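Local coordinates for fibrinogen binding protein (Staphylococcus aureus subsp. aureus Mu50, PDB 3DOA), which probably binds fibrinogen and is a member of the NFACT family, though its precise molecular role is not established, at residues F17-P29 with F74-E88. Sequence-based numbering, arbitrary orientation.
Sequences FLTTGRVHKINQP and FARVFRKHLEGGIIE
The guanidinium of R22 meets I86 CD1 over one face and G84 O at its edge, in plane. That edge carries a straight hydrogen bond, R22 NH1 to G84 O at 3.2 Å, with the carbonyl pointing almost directly at the nitrogen; a bend at chi3 (-48°) turns the head so that its edge meets G84 O and one face meets I86. Around the F74 ring, Q28 OE1 lies near the plane at the edge, the amide tilted 64° from the ring; F78 CD1 lies over one face, and F141 stacks on F74. L82 CD1 lies over one face of F78, which I26 CG2 approaches obliquely. The Q28 chain runs fully extended, which brings OE1 to the backbone N of A75 for a weak bond of 3.3 Å. Obliquely to the R79 guanidinium sits I26 O, held weakly by both NE and NH2, and NE also lies 3.4 Å from E83 OE1, a charge pairing without a directed N-H. Between these polar ends, I26 CD1 packs on F78 CB (3.9 Å) and L82 CB. Each turn bonds to the strand following the other: L82–G85 to V23, L18–G21 to I87. Between these pairs, the single bridge R22–I86 joins the edge strands of two sheets. Strand 22–28 runs antiparallel to helix 74–82. The directed main-chain bonds probably fix the register at the turns, while E83 probably offsets the charge of R79.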
# COMPACT_ATOMS: atom_id res chain seq x y z
N PHE A 17 -6.21 -7.18 -12.42
CA PHE A 17 -6.11 -7.87 -13.68
C PHE A 17 -5.06 -8.97 -13.55
O PHE A 17 -5.04 -9.89 -14.32
CB PHE A 17 -5.78 -6.90 -14.82
CG PHE A 17 -4.31 -6.56 -14.91
CD1 PHE A 17 -3.48 -7.21 -15.81
CD2 PHE A 17 -3.75 -5.61 -14.09
CE1 PHE A 17 -2.11 -6.90 -15.89
CE2 PHE A 17 -2.39 -5.29 -14.16
CZ PHE A 17 -1.57 -5.93 -15.05
N LEU A 18 -4.19 -8.90 -12.57
CA LEU A 18 -3.28 -10.01 -12.34
C LEU A 18 -3.93 -11.25 -11.64
O LEU A 18 -3.36 -12.34 -11.65
CB LEU A 18 -2.05 -9.54 -11.53
CG LEU A 18 -1.11 -8.44 -12.06
CD1 LEU A 18 -0.15 -7.94 -10.98
CD2 LEU A 18 -0.35 -8.94 -13.24
N THR A 19 -5.09 -11.13 -11.00
CA THR A 19 -5.73 -12.35 -10.42
C THR A 19 -5.91 -13.49 -11.47
O THR A 19 -6.33 -13.19 -12.56
CB THR A 19 -7.09 -12.02 -9.86
OG1 THR A 19 -7.02 -10.71 -9.36
CG2 THR A 19 -7.43 -12.87 -8.74
N THR A 20 -5.58 -14.75 -11.15
CA THR A 20 -5.52 -15.84 -12.15
C THR A 20 -4.17 -16.06 -12.76
O THR A 20 -3.93 -17.12 -13.31
CB THR A 20 -6.44 -15.57 -13.30
OG1 THR A 20 -7.72 -15.58 -12.74
CG2 THR A 20 -6.34 -16.61 -14.45
N GLY A 21 -3.30 -15.06 -12.69
CA GLY A 21 -2.01 -15.16 -13.33
C GLY A 21 -1.20 -16.14 -12.52
O GLY A 21 -1.50 -16.44 -11.35
N ARG A 22 -0.15 -16.61 -13.18
CA ARG A 22 0.81 -17.55 -12.65
C ARG A 22 2.11 -16.84 -12.28
O ARG A 22 2.64 -16.03 -13.04
CB ARG A 22 1.12 -18.57 -13.74
CG ARG A 22 1.97 -19.76 -13.27
CD ARG A 22 2.11 -20.85 -14.30
NE ARG A 22 0.84 -21.28 -14.95
CZ ARG A 22 -0.09 -22.15 -14.48
NH1 ARG A 22 -0.01 -22.70 -13.26
NH2 ARG A 22 -1.16 -22.46 -15.23
N VAL A 23 2.65 -17.20 -11.13
CA VAL A 23 3.93 -16.69 -10.70
C VAL A 23 5.04 -17.44 -11.46
O VAL A 23 5.25 -18.66 -11.35
CB VAL A 23 4.12 -16.92 -9.23
CG1 VAL A 23 5.38 -16.29 -8.77
CG2 VAL A 23 2.92 -16.43 -8.46
N HIS A 24 5.78 -16.67 -12.23
CA HIS A 24 6.61 -17.21 -13.25
C HIS A 24 8.06 -17.10 -12.94
O HIS A 24 8.87 -17.76 -13.59
CB HIS A 24 6.33 -16.42 -14.52
CG HIS A 24 7.03 -16.94 -15.72
ND1 HIS A 24 8.16 -16.33 -16.22
CD2 HIS A 24 6.77 -17.99 -16.52
CE1 HIS A 24 8.56 -16.98 -17.30
NE2 HIS A 24 7.73 -17.99 -17.50
N LYS A 25 8.42 -16.27 -11.97
CA LYS A 25 9.81 -15.87 -11.72
C LYS A 25 9.84 -14.98 -10.49
O LYS A 25 8.91 -14.18 -10.24
CB LYS A 25 10.33 -15.08 -12.91
CG LYS A 25 11.85 -15.13 -13.19
CD LYS A 25 12.18 -15.40 -14.77
CE LYS A 25 11.59 -14.29 -15.79
NZ LYS A 25 11.36 -14.72 -17.26
N ILE A 26 10.90 -15.11 -9.70
CA ILE A 26 11.03 -14.25 -8.54
C ILE A 26 12.48 -13.91 -8.36
O ILE A 26 13.28 -14.78 -8.14
CB ILE A 26 10.48 -14.90 -7.26
CG1 ILE A 26 9.05 -15.40 -7.53
CG2 ILE A 26 10.54 -13.89 -6.06
CD1 ILE A 26 8.31 -15.94 -6.30
N ASN A 27 12.82 -12.63 -8.48
CA ASN A 27 14.16 -12.19 -8.17
C ASN A 27 14.22 -11.19 -7.02
O ASN A 27 13.21 -10.82 -6.46
CB ASN A 27 14.80 -11.61 -9.40
CG ASN A 27 14.67 -12.50 -10.55
OD1 ASN A 27 15.57 -13.25 -10.86
ND2 ASN A 27 13.54 -12.43 -11.20
N GLN A 28 15.44 -10.80 -6.67
CA GLN A 28 15.69 -9.96 -5.51
C GLN A 28 16.88 -9.16 -5.97
O GLN A 28 18.00 -9.61 -5.85
CB GLN A 28 16.02 -10.85 -4.30
CG GLN A 28 16.40 -10.14 -2.98
CD GLN A 28 16.70 -11.11 -1.85
OE1 GLN A 28 16.02 -12.09 -1.71
NE2 GLN A 28 17.68 -10.82 -1.06
N PRO A 29 16.65 -7.99 -6.54
CA PRO A 29 17.80 -7.27 -7.09
C PRO A 29 18.64 -6.58 -6.07
O PRO A 29 19.73 -6.13 -6.44
CB PRO A 29 17.16 -6.24 -8.01
CG PRO A 29 15.64 -6.64 -8.02
CD PRO A 29 15.41 -7.24 -6.72
N PHE A 74 16.21 -15.66 0.23
CA PHE A 74 14.83 -15.28 0.46
C PHE A 74 14.04 -15.46 -0.82
O PHE A 74 12.89 -15.93 -0.79
CB PHE A 74 14.77 -13.87 0.91
CG PHE A 74 13.44 -13.45 1.30
CD1 PHE A 74 12.88 -13.89 2.50
CD2 PHE A 74 12.71 -12.58 0.49
CE1 PHE A 74 11.56 -13.46 2.88
CE2 PHE A 74 11.40 -12.13 0.88
CZ PHE A 74 10.83 -12.58 2.07
N ALA A 75 14.67 -15.10 -1.93
CA ALA A 75 14.11 -15.33 -3.27
C ALA A 75 13.94 -16.83 -3.50
O ALA A 75 12.90 -17.25 -4.02
CB ALA A 75 15.03 -14.72 -4.34
N ARG A 76 14.94 -17.63 -3.09
CA ARG A 76 14.87 -19.09 -3.16
C ARG A 76 13.60 -19.58 -2.45
O ARG A 76 12.73 -20.27 -3.04
CB ARG A 76 16.08 -19.74 -2.50
CG ARG A 76 17.31 -19.93 -3.32
CD ARG A 76 18.20 -20.99 -2.65
NE ARG A 76 18.89 -20.53 -1.43
CZ ARG A 76 19.93 -19.66 -1.43
NH1 ARG A 76 20.38 -19.13 -2.57
NH2 ARG A 76 20.50 -19.29 -0.27
N VAL A 77 13.47 -19.18 -1.18
CA VAL A 77 12.35 -19.63 -0.42
C VAL A 77 11.11 -19.28 -1.18
O VAL A 77 10.19 -20.08 -1.28
CB VAL A 77 12.20 -18.98 0.92
CG1 VAL A 77 10.90 -19.45 1.53
CG2 VAL A 77 13.40 -19.27 1.82
N PHE A 78 11.08 -18.08 -1.73
CA PHE A 78 9.90 -17.68 -2.48
C PHE A 78 9.56 -18.54 -3.73
O PHE A 78 8.41 -18.92 -3.94
CB PHE A 78 10.08 -16.24 -2.87
CG PHE A 78 9.33 -15.29 -2.01
CD1 PHE A 78 9.39 -15.41 -0.60
CD2 PHE A 78 8.62 -14.22 -2.58
CE1 PHE A 78 8.72 -14.48 0.23
CE2 PHE A 78 7.96 -13.31 -1.78
CZ PHE A 78 8.00 -13.45 -0.36
N ARG A 79 10.55 -18.83 -4.54
CA ARG A 79 10.37 -19.73 -5.65
C ARG A 79 9.84 -21.09 -5.23
O ARG A 79 8.89 -21.60 -5.84
CB ARG A 79 11.68 -19.94 -6.32
CG ARG A 79 12.28 -18.65 -6.79
CD ARG A 79 13.69 -18.80 -7.34
NE ARG A 79 13.93 -17.78 -8.35
CZ ARG A 79 15.02 -17.64 -9.08
NH1 ARG A 79 16.06 -18.46 -8.99
NH2 ARG A 79 15.06 -16.65 -9.93
N LYS A 80 10.45 -21.68 -4.21
CA LYS A 80 10.02 -22.95 -3.66
C LYS A 80 8.53 -23.01 -3.45
O LYS A 80 7.86 -23.92 -3.87
CB LYS A 80 10.64 -23.14 -2.30
CG LYS A 80 11.03 -24.56 -1.94
CD LYS A 80 11.42 -24.76 -0.41
CE LYS A 80 10.32 -25.50 0.42
NZ LYS A 80 10.91 -26.68 1.14
N HIS A 81 8.00 -22.00 -2.78
CA HIS A 81 6.59 -22.01 -2.41
C HIS A 81 5.65 -21.37 -3.41
O HIS A 81 4.45 -21.64 -3.36
CB HIS A 81 6.41 -21.26 -1.11
CG HIS A 81 7.06 -21.91 0.06
ND1 HIS A 81 6.33 -22.55 1.04
CD2 HIS A 81 8.35 -21.95 0.46
CE1 HIS A 81 7.15 -22.99 1.97
NE2 HIS A 81 8.39 -22.64 1.64
N LEU A 82 6.15 -20.48 -4.26
CA LEU A 82 5.25 -19.66 -5.09
C LEU A 82 5.43 -19.87 -6.59
O LEU A 82 4.48 -19.85 -7.33
CB LEU A 82 5.41 -18.18 -4.76
CG LEU A 82 5.28 -17.82 -3.27
CD1 LEU A 82 5.46 -16.33 -3.04
CD2 LEU A 82 3.96 -18.32 -2.67
N GLU A 83 6.65 -20.09 -7.01
CA GLU A 83 6.93 -20.25 -8.42
C GLU A 83 6.10 -21.43 -8.84
O GLU A 83 6.12 -22.51 -8.20
CB GLU A 83 8.41 -20.51 -8.63
CG GLU A 83 8.93 -20.08 -9.96
CD GLU A 83 10.49 -19.98 -10.00
OE1 GLU A 83 11.02 -18.83 -9.79
OE2 GLU A 83 11.17 -21.04 -10.23
N GLY A 84 5.32 -21.19 -9.87
CA GLY A 84 4.33 -22.14 -10.31
C GLY A 84 2.89 -21.73 -10.08
O GLY A 84 2.05 -21.98 -10.94
N GLY A 85 2.63 -21.09 -8.94
CA GLY A 85 1.29 -20.84 -8.41
C GLY A 85 0.40 -19.89 -9.18
O GLY A 85 0.84 -19.17 -10.09
N ILE A 86 -0.86 -19.92 -8.83
CA ILE A 86 -1.78 -18.98 -9.38
C ILE A 86 -2.14 -18.00 -8.28
O ILE A 86 -2.15 -18.35 -7.07
CB ILE A 86 -3.07 -19.66 -9.89
CG1 ILE A 86 -2.72 -20.73 -10.90
CG2 ILE A 86 -4.05 -18.65 -10.49
CD1 ILE A 86 -1.93 -20.32 -12.05
N ILE A 87 -2.42 -16.78 -8.72
CA ILE A 87 -2.78 -15.69 -7.82
C ILE A 87 -4.26 -15.77 -7.74
O ILE A 87 -4.96 -15.61 -8.70
CB ILE A 87 -2.31 -14.25 -8.26
CG1 ILE A 87 -0.79 -14.12 -8.06
CG2 ILE A 87 -2.93 -13.24 -7.41
CD1 ILE A 87 -0.06 -13.43 -9.20
N GLU A 88 -4.71 -16.08 -6.56
CA GLU A 88 -6.12 -16.21 -6.33
C GLU A 88 -6.75 -14.91 -5.92
O GLU A 88 -7.93 -14.78 -6.07
CB GLU A 88 -6.38 -17.21 -5.19
CG GLU A 88 -5.79 -18.57 -5.41
CD GLU A 88 -6.80 -19.63 -5.16
OE1 GLU A 88 -7.24 -19.73 -3.97
OE2 GLU A 88 -7.16 -20.34 -6.14